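Local coordinates for CheA (PDB 6Y1Y), which probably autophosphorylates as a histidine kinase and passes chemoreceptor signals on to the flagellar motors, this chain being its dimerization domain, at residues 81-84 / 85-89. Residues are numbered along the deposited sequence; the frame is centred on the assembly and turned at random.
Sequences NEYS and SLLEV
Leu-87 lays its CD1 methyl over one face of the Tyr-83 ring, one helical turn back, in a CH-pi contact. Leu-87 CD1 is 3.8 Å from the centroid of the Tyr-83 ring, 22° off the normal. It is offset toward the rim, and its closest ring atom is Tyr-83 CZ, 3.5 Å from Leu-87 CD1. In Tyr-83 chi1 (164°) sets CG anti to the backbone N and beside the carbonyl carbon, the side from which Leu-87 comes up. A branched aliphatic tip suits a flat aromatic face, and both residues also pack on the second subunit, Tyr-83 on its Leu-56 and Leu-87 on its Thr-52.

Backbone i to i+4 bonds tie the last two turns of helix 72-87: Leu-87 N to Tyr-83 O at 2.9 Å, Leu-86 N to Glu-82 O at 2.9 Å and Ser-85 N to Asn-81 O at 3.1 Å. The dimerization domain is an antiparallel hairpin of helix 7-67 against helices 72-87 and 93-125, and the break between those two begins here. Glu-88 N reaches Ser-84 O only weakly (3.3 Å), and Glu-88 is first to leave helical angles.

Serine hydroxyls are short enough to reach carbonyls one turn back: Ser-85 OG bonds weakly to Asn-81 O (3.3 Å), Ser-84 OG to Leu-80 O. Long, acidic Glu-82 salt-bridges Lys-58 and Arg-54 of helix 7-67, while apolar Leu-86 fills a buried place against its Tyr-48 and Thr-52.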
ATOM      1  N   ASN B  81     -16.160 -24.079  -9.266  1.00  9.80           N
ATOM      2  CA  ASN B  81     -16.651 -22.726  -9.524  1.00  9.20           C
ATOM      3  C   ASN B  81     -16.462 -21.828  -8.309  1.00  9.08           C
ATOM      4  O   ASN B  81     -16.106 -20.654  -8.454  1.00  8.56           O
ATOM      5  CB  ASN B  81     -18.107 -22.772  -9.973  1.00  8.78           C
ATOM      6  CG  ASN B  81     -18.236 -23.294 -11.386  1.00  9.95           C
ATOM      7  OD1 ASN B  81     -17.275 -23.255 -12.154  1.00 11.39           O
ATOM      8  ND2 ASN B  81     -19.406 -23.814 -11.731  1.00 11.60           N
ATOM      9  N   GLU B  82     -16.682 -22.364  -7.105  1.00  8.89           N
ATOM     10  CA  GLU B  82     -16.419 -21.590  -5.896  1.00  9.68           C
ATOM     11  C   GLU B  82     -14.932 -21.288  -5.814  1.00  8.04           C
ATOM     12  O   GLU B  82     -14.524 -20.151  -5.532  1.00  9.91           O
ATOM     13  CB  GLU B  82     -16.850 -22.376  -4.652  1.00 10.39           C
ATOM     14  CG  GLU B  82     -18.349 -22.572  -4.460  1.00 13.71           C
ATOM     15  CD  GLU B  82     -19.047 -21.378  -3.818  1.00 13.28           C
ATOM     16  OE1 GLU B  82     -18.363 -20.394  -3.491  1.00 18.15           O
ATOM     17  OE2 GLU B  82     -20.281 -21.430  -3.665  1.00 18.68           O
ATOM     18  N   TYR B  83     -14.116 -22.275  -6.184  1.00  8.52           N
ATOM     19  CA  TYR B  83     -12.677 -22.154  -6.056  1.00  7.82           C
ATOM     20  C   TYR B  83     -12.135 -21.111  -7.024  1.00  9.09           C
ATOM     21  O   TYR B  83     -11.326 -20.264  -6.638  1.00  8.80           O
ATOM     22  CB  TYR B  83     -12.069 -23.530  -6.324  1.00 11.26           C
ATOM     23  CG  TYR B  83     -10.597 -23.617  -6.624  1.00  8.70           C
ATOM     24  CD1 TYR B  83      -9.664 -23.414  -5.632  1.00  9.70           C
ATOM     25  CD2 TYR B  83     -10.152 -24.025  -7.884  1.00  9.11           C
ATOM     26  CE1 TYR B  83      -8.324 -23.538  -5.889  1.00  9.95           C
ATOM     27  CE2 TYR B  83      -8.818 -24.169  -8.151  1.00 10.19           C
ATOM     28  CZ  TYR B  83      -7.905 -23.931  -7.143  1.00  9.23           C
ATOM     29  OH  TYR B  83      -6.567 -24.056  -7.411  1.00 10.68           O
ATOM     30  N   SER B  84     -12.604 -21.116  -8.271  1.00  8.78           N
ATOM     31  CA  SER B  84     -12.097 -20.100  -9.190  1.00  9.45           C
ATOM     32  C   SER B  84     -12.572 -18.703  -8.804  1.00  9.70           C
ATOM     33  O   SER B  84     -11.824 -17.732  -8.970  1.00  9.56           O
ATOM     34  CB  SER B  84     -12.468 -20.433 -10.637  1.00 11.14           C
ATOM     35  OG  SER B  84     -13.851 -20.612 -10.818  1.00 11.76           O
ATOM     36  N   SER B  85     -13.788 -18.570  -8.264  1.00  8.02           N
ATOM     37  CA  SER B  85     -14.209 -17.254  -7.792  1.00  8.70           C
ATOM     38  C   SER B  85     -13.307 -16.777  -6.660  1.00  7.79           C
ATOM     39  O   SER B  85     -12.931 -15.601  -6.599  1.00 10.46           O
ATOM     40  CB  SER B  85     -15.656 -17.306  -7.305  1.00  8.73           C
ATOM     41  OG  SER B  85     -16.582 -17.352  -8.387  1.00 10.98           O
ATOM     42  N   LEU B  86     -12.936 -17.690  -5.764  1.00  9.47           N
ATOM     43  CA  LEU B  86     -12.067 -17.352  -4.644  1.00  8.43           C
ATOM     44  C   LEU B  86     -10.663 -16.962  -5.105  1.00  8.62           C
ATOM     45  O   LEU B  86     -10.076 -16.003  -4.588  1.00  8.64           O
ATOM     46  CB  LEU B  86     -12.036 -18.539  -3.675  1.00  7.92           C
ATOM     47  CG  LEU B  86     -11.214 -18.415  -2.395  1.00 10.28           C
ATOM     48  CD1 LEU B  86     -11.650 -17.186  -1.607  1.00 10.60           C
ATOM     49  CD2 LEU B  86     -11.363 -19.661  -1.561  1.00 10.73           C
ATOM     50  N   LEU B  87     -10.111 -17.687  -6.085  1.00  7.80           N
ATOM     51  CA  LEU B  87      -8.779 -17.367  -6.586  1.00  7.46           C
ATOM     52  C   LEU B  87      -8.712 -15.973  -7.189  1.00  9.55           C
ATOM     53  O   LEU B  87      -7.644 -15.355  -7.198  1.00  9.86           O
ATOM     54  CB  LEU B  87      -8.338 -18.386  -7.635  1.00  8.81           C
ATOM     55  CG  LEU B  87      -8.095 -19.816  -7.180  1.00  9.14           C
ATOM     56  CD1 LEU B  87      -7.719 -20.631  -8.394  1.00 10.25           C
ATOM     57  CD2 LEU B  87      -6.959 -19.836  -6.162  1.00  9.82           C
ATOM     58  N   GLU B  88      -9.823 -15.459  -7.707  1.00  8.47           N
ATOM     59  CA  GLU B  88      -9.785 -14.195  -8.434  1.00  9.63           C
ATOM     60  C   GLU B  88     -10.330 -13.034  -7.629  1.00  7.81           C
ATOM     61  O   GLU B  88     -10.445 -11.935  -8.169  1.00  9.43           O
ATOM     62  CB  GLU B  88     -10.585 -14.323  -9.745  1.00 10.72           C
ATOM     63  CG  GLU B  88     -10.035 -15.398 -10.680  1.00 11.82           C
ATOM     64  CD  GLU B  88     -10.800 -15.515 -11.995  1.00 15.73           C
ATOM     65  OE1 GLU B  88     -12.018 -15.240 -12.021  1.00 16.61           O
ATOM     66  OE2 GLU B  88     -10.165 -15.892 -13.011  1.00 17.66           O
ATOM     67  N   VAL B  89     -10.589 -13.228  -6.330  1.00  7.35           N
ATOM     68  CA  VAL B  89     -11.379 -12.226  -5.611  1.00  8.85           C
ATOM     69  C   VAL B  89     -10.646 -10.887  -5.473  1.00  7.54           C
ATOM     70  O   VAL B  89     -11.295  -9.828  -5.461  1.00  9.66           O
ATOM     71  CB  VAL B  89     -11.849 -12.782  -4.251  1.00  9.41           C
ATOM     72  CG1 VAL B  89     -10.699 -12.983  -3.311  1.00 10.62           C
ATOM     73  CG2 VAL B  89     -12.911 -11.875  -3.619  1.00 12.52           C
TER